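Local structure of long form salivary protein D7L1 (3NHI) at residues Q1-L6 / P75-A80. The protein binds and sequesters host cysteinyl leukotrienes and thromboxane A2 analogues as a salivary protein, so modulating mosquito blood feeding. Numbering follows the deposited sequence.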
ATOM      1  N   GLN A   1      -9.928   6.053 -17.942  1.00 22.63           N
ATOM      2  CA  GLN A   1      -9.485   5.049 -18.957  1.00 22.10           C
ATOM      3  C   GLN A   1     -10.344   3.765 -19.056  1.00 21.74           C
ATOM      4  O   GLN A   1      -9.991   2.867 -19.831  1.00 22.14           O
ATOM      5  CB  GLN A   1      -8.005   4.696 -18.749  1.00 22.25           C
ATOM      6  N   PRO A   2     -11.460   3.663 -18.287  1.00 20.71           N
ATOM      7  CA  PRO A   2     -11.969   4.574 -17.258  1.00 19.47           C
ATOM      8  C   PRO A   2     -11.389   4.277 -15.877  1.00 17.38           C
ATOM      9  O   PRO A   2     -10.674   3.282 -15.700  1.00 17.89           O
ATOM     10  CB  PRO A   2     -13.491   4.324 -17.274  1.00 19.56           C
ATOM     11  CG  PRO A   2     -13.745   3.346 -18.409  1.00 21.23           C
ATOM     12  CD  PRO A   2     -12.450   2.609 -18.554  1.00 20.87           C
ATOM     13  N   TRP A   3     -11.687   5.156 -14.916  1.00 15.30           N
ATOM     14  CA  TRP A   3     -11.100   5.065 -13.579  1.00 12.21           C
ATOM     15  C   TRP A   3     -11.637   3.888 -12.764  1.00 10.92           C
ATOM     16  O   TRP A   3     -12.845   3.657 -12.704  1.00 10.58           O
ATOM     17  CB  TRP A   3     -11.259   6.385 -12.807  1.00 11.76           C
ATOM     18  CG  TRP A   3     -10.548   6.357 -11.478  1.00  9.54           C
ATOM     19  CD1 TRP A   3      -9.210   6.524 -11.260  1.00  8.63           C
ATOM     20  CD2 TRP A   3     -11.139   6.113 -10.191  1.00  7.77           C
ATOM     21  NE1 TRP A   3      -8.931   6.413  -9.914  1.00  8.47           N
ATOM     22  CE2 TRP A   3     -10.094   6.156  -9.238  1.00  6.93           C
ATOM     23  CE3 TRP A   3     -12.449   5.869  -9.751  1.00  7.51           C
ATOM     24  CZ2 TRP A   3     -10.317   5.963  -7.863  1.00  7.27           C
ATOM     25  CZ3 TRP A   3     -12.670   5.676  -8.387  1.00  7.47           C
ATOM     26  CH2 TRP A   3     -11.607   5.723  -7.461  1.00  7.29           C
ATOM     27  N   LYS A   4     -10.712   3.166 -12.138  1.00  9.64           N
ATOM     28  CA  LYS A   4     -11.041   1.976 -11.345  1.00  9.02           C
ATOM     29  C   LYS A   4     -11.110   2.283  -9.843  1.00  8.02           C
ATOM     30  O   LYS A   4     -10.154   2.788  -9.251  1.00  8.11           O
ATOM     31  CB  LYS A   4     -10.031   0.853 -11.616  1.00  9.85           C
ATOM     32  CG  LYS A   4     -10.494  -0.515 -11.122  1.00 11.14           C
ATOM     33  CD  LYS A   4      -9.462  -1.602 -11.419  1.00 14.12           C
ATOM     34  CE  LYS A   4      -9.970  -2.990 -11.043  1.00 14.68           C
ATOM     35  NZ  LYS A   4     -10.335  -3.134  -9.601  1.00 16.74           N
ATOM     36  N   ALA A   5     -12.244   1.943  -9.240  1.00  7.24           N
ATOM     37  CA  ALA A   5     -12.436   2.096  -7.797  1.00  6.71           C
ATOM     38  C   ALA A   5     -11.437   1.289  -6.979  1.00  6.38           C
ATOM     39  O   ALA A   5     -10.930   0.245  -7.417  1.00  7.09           O
ATOM     40  CB  ALA A   5     -13.841   1.719  -7.410  1.00  7.18           C
ATOM     41  N   LEU A   6     -11.153   1.792  -5.786  1.00  5.22           N
ATOM     42  CA  LEU A   6     -10.173   1.182  -4.887  1.00  5.35           C
ATOM     43  C   LEU A   6     -10.837   0.254  -3.879  1.00  4.82           C
ATOM     44  O   LEU A   6     -11.850   0.613  -3.259  1.00  5.16           O
ATOM     45  CB  LEU A   6      -9.379   2.270  -4.155  1.00  6.03           C
ATOM     46  CG  LEU A   6      -8.628   3.234  -5.093  1.00  7.99           C
ATOM     47  CD1 LEU A   6      -7.939   4.368  -4.337  1.00 11.34           C
ATOM     48  CD2 LEU A   6      -7.650   2.495  -6.038  1.00  9.38           C
ATOM     49  N   PRO A  75     -18.518   9.253  -7.514  1.00  5.93           N
ATOM     50  CA  PRO A  75     -19.612   8.320  -7.797  1.00  6.21           C
ATOM     51  C   PRO A  75     -19.137   6.945  -8.290  1.00  6.25           C
ATOM     52  O   PRO A  75     -19.810   5.951  -8.030  1.00  6.78           O
ATOM     53  CB  PRO A  75     -20.424   9.052  -8.877  1.00  6.86           C
ATOM     54  CG  PRO A  75     -20.177  10.498  -8.576  1.00  6.87           C
ATOM     55  CD  PRO A  75     -18.713  10.544  -8.208  1.00  6.28           C
ATOM     56  N   VAL A  76     -17.995   6.876  -8.975  1.00  5.90           N
ATOM     57  CA  VAL A  76     -17.457   5.587  -9.417  1.00  5.93           C
ATOM     58  C   VAL A  76     -17.053   4.744  -8.199  1.00  5.40           C
ATOM     59  O   VAL A  76     -17.375   3.554  -8.116  1.00  6.35           O
ATOM     60  CB  VAL A  76     -16.275   5.766 -10.396  1.00  5.94           C
ATOM     61  CG1 VAL A  76     -15.632   4.431 -10.739  1.00  6.71           C
ATOM     62  CG2 VAL A  76     -16.726   6.482 -11.674  1.00  6.52           C
ATOM     63  N   GLN A  77     -16.351   5.371  -7.254  1.00  5.57           N
ATOM     64  CA  GLN A  77     -15.963   4.707  -6.018  1.00  5.30           C
ATOM     65  C   GLN A  77     -17.197   4.205  -5.276  1.00  5.89           C
ATOM     66  O   GLN A  77     -17.228   3.066  -4.807  1.00  5.90           O
ATOM     67  CB  GLN A  77     -15.166   5.665  -5.128  1.00  5.24           C
ATOM     68  CG  GLN A  77     -14.674   5.036  -3.823  1.00  4.91           C
ATOM     69  CD  GLN A  77     -13.595   3.970  -4.016  1.00  5.94           C
ATOM     70  OE1 GLN A  77     -12.904   3.930  -5.031  1.00  5.00           O
ATOM     71  NE2 GLN A  77     -13.445   3.107  -3.025  1.00  4.96           N
ATOM     72  N   TYR A  78     -18.201   5.066  -5.169  1.00  6.33           N
ATOM     73  CA  TYR A  78     -19.474   4.685  -4.565  1.00  6.66           C
ATOM     74  C   TYR A  78     -20.128   3.493  -5.253  1.00  6.64           C
ATOM     75  O   TYR A  78     -20.500   2.520  -4.594  1.00  6.72           O
ATOM     76  CB  TYR A  78     -20.434   5.878  -4.583  1.00  6.93           C
ATOM     77  CG  TYR A  78     -21.877   5.526  -4.270  1.00  7.85           C
ATOM     78  CD1 TYR A  78     -22.225   4.951  -3.047  1.00  8.17           C
ATOM     79  CD2 TYR A  78     -22.893   5.794  -5.185  1.00  8.15           C
ATOM     80  CE1 TYR A  78     -23.545   4.637  -2.748  1.00 10.57           C
ATOM     81  CE2 TYR A  78     -24.230   5.485  -4.890  1.00  9.08           C
ATOM     82  CZ  TYR A  78     -24.534   4.910  -3.670  1.00  9.74           C
ATOM     83  OH  TYR A  78     -25.842   4.606  -3.360  1.00 13.59           O
ATOM     84  N   GLN A  79     -20.281   3.568  -6.568  1.00  6.71           N
ATOM     85  CA  GLN A  79     -21.017   2.536  -7.303  1.00  7.92           C
ATOM     86  C   GLN A  79     -20.391   1.158  -7.161  1.00  7.76           C
ATOM     87  O   GLN A  79     -21.102   0.157  -7.132  1.00  8.35           O
ATOM     88  CB  GLN A  79     -21.110   2.900  -8.785  1.00  8.42           C
ATOM     89  CG  GLN A  79     -22.043   4.055  -9.070  1.00 10.84           C
ATOM     90  CD  GLN A  79     -23.502   3.695  -8.912  1.00 12.36           C
ATOM     91  OE1 GLN A  79     -23.902   2.556  -9.155  1.00 13.98           O
ATOM     92  NE2 GLN A  79     -24.312   4.673  -8.518  1.00 12.55           N
ATOM     93  N   ALA A  80     -19.068   1.105  -7.056  1.00  7.49           N
ATOM     94  CA  ALA A  80     -18.365  -0.179  -7.007  1.00  7.42           C
ATOM     95  C   ALA A  80     -18.692  -1.010  -5.757  1.00  7.70           C
ATOM     96  O   ALA A  80     -18.574  -2.239  -5.783  1.00  8.81           O
ATOM     97  CB  ALA A  80     -16.871   0.047  -7.118  1.00  7.66           C
TER
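Leu-6 O accepts two hydrogen bonds, one from Gln-77 NE2 at 3.0 Å and one from His-132 NE2. The Gln-77 bond lies in the carbonyl plane, on a lone pair, and is nearly straight. The same amide returns a bond from its other end: Leu-6 N donates to Gln-77 OE1 over 2.9 Å, again on a lone pair. Gln-77 therefore reads both the N-H and the C=O of one residue, as a neighbouring strand would. This double grip fixes the rotation of the amide. Gln-77 NE2 also donates to Leu-130 O, so both of its hydrogens have acceptors. The chain of Gln-77 leaves with CG anti to the backbone N (chi1 -178°) and then bends at chi2 (68°), which brings the buried amide up to the extended backbone of residues 3-6.

The protein is predominantly helical and belongs to the odorant-binding (PBP/GOBP) family. Here the N-terminal lead-in to helix 8-22 is tied to helix 73-85 and, through Leu-130 and His-132, to the chain at the end of helix 109-130. The bound hydroxyeicosatetraenoic acid lies about 9 Å from the Gln-77 side chain.

Trp-3 meets the helix with the edge of its six-membered ring. Its CH2 comes to 3.3 Å from Gln-77 OE1, and the ring and amide planes are 57° apart. CE3 lies 3.6 Å from Val-76 CG1, a methyl that also touches Trp-3 O. At the other edge of the indole, NE1 is hydrogen-bonded to Gln-60 OE1. Ala-5 points at the helix. Its CB packs tightly on Ala-80 CB, at 3.5 Å, and lies 3.4 Å from Gln-77 OE1.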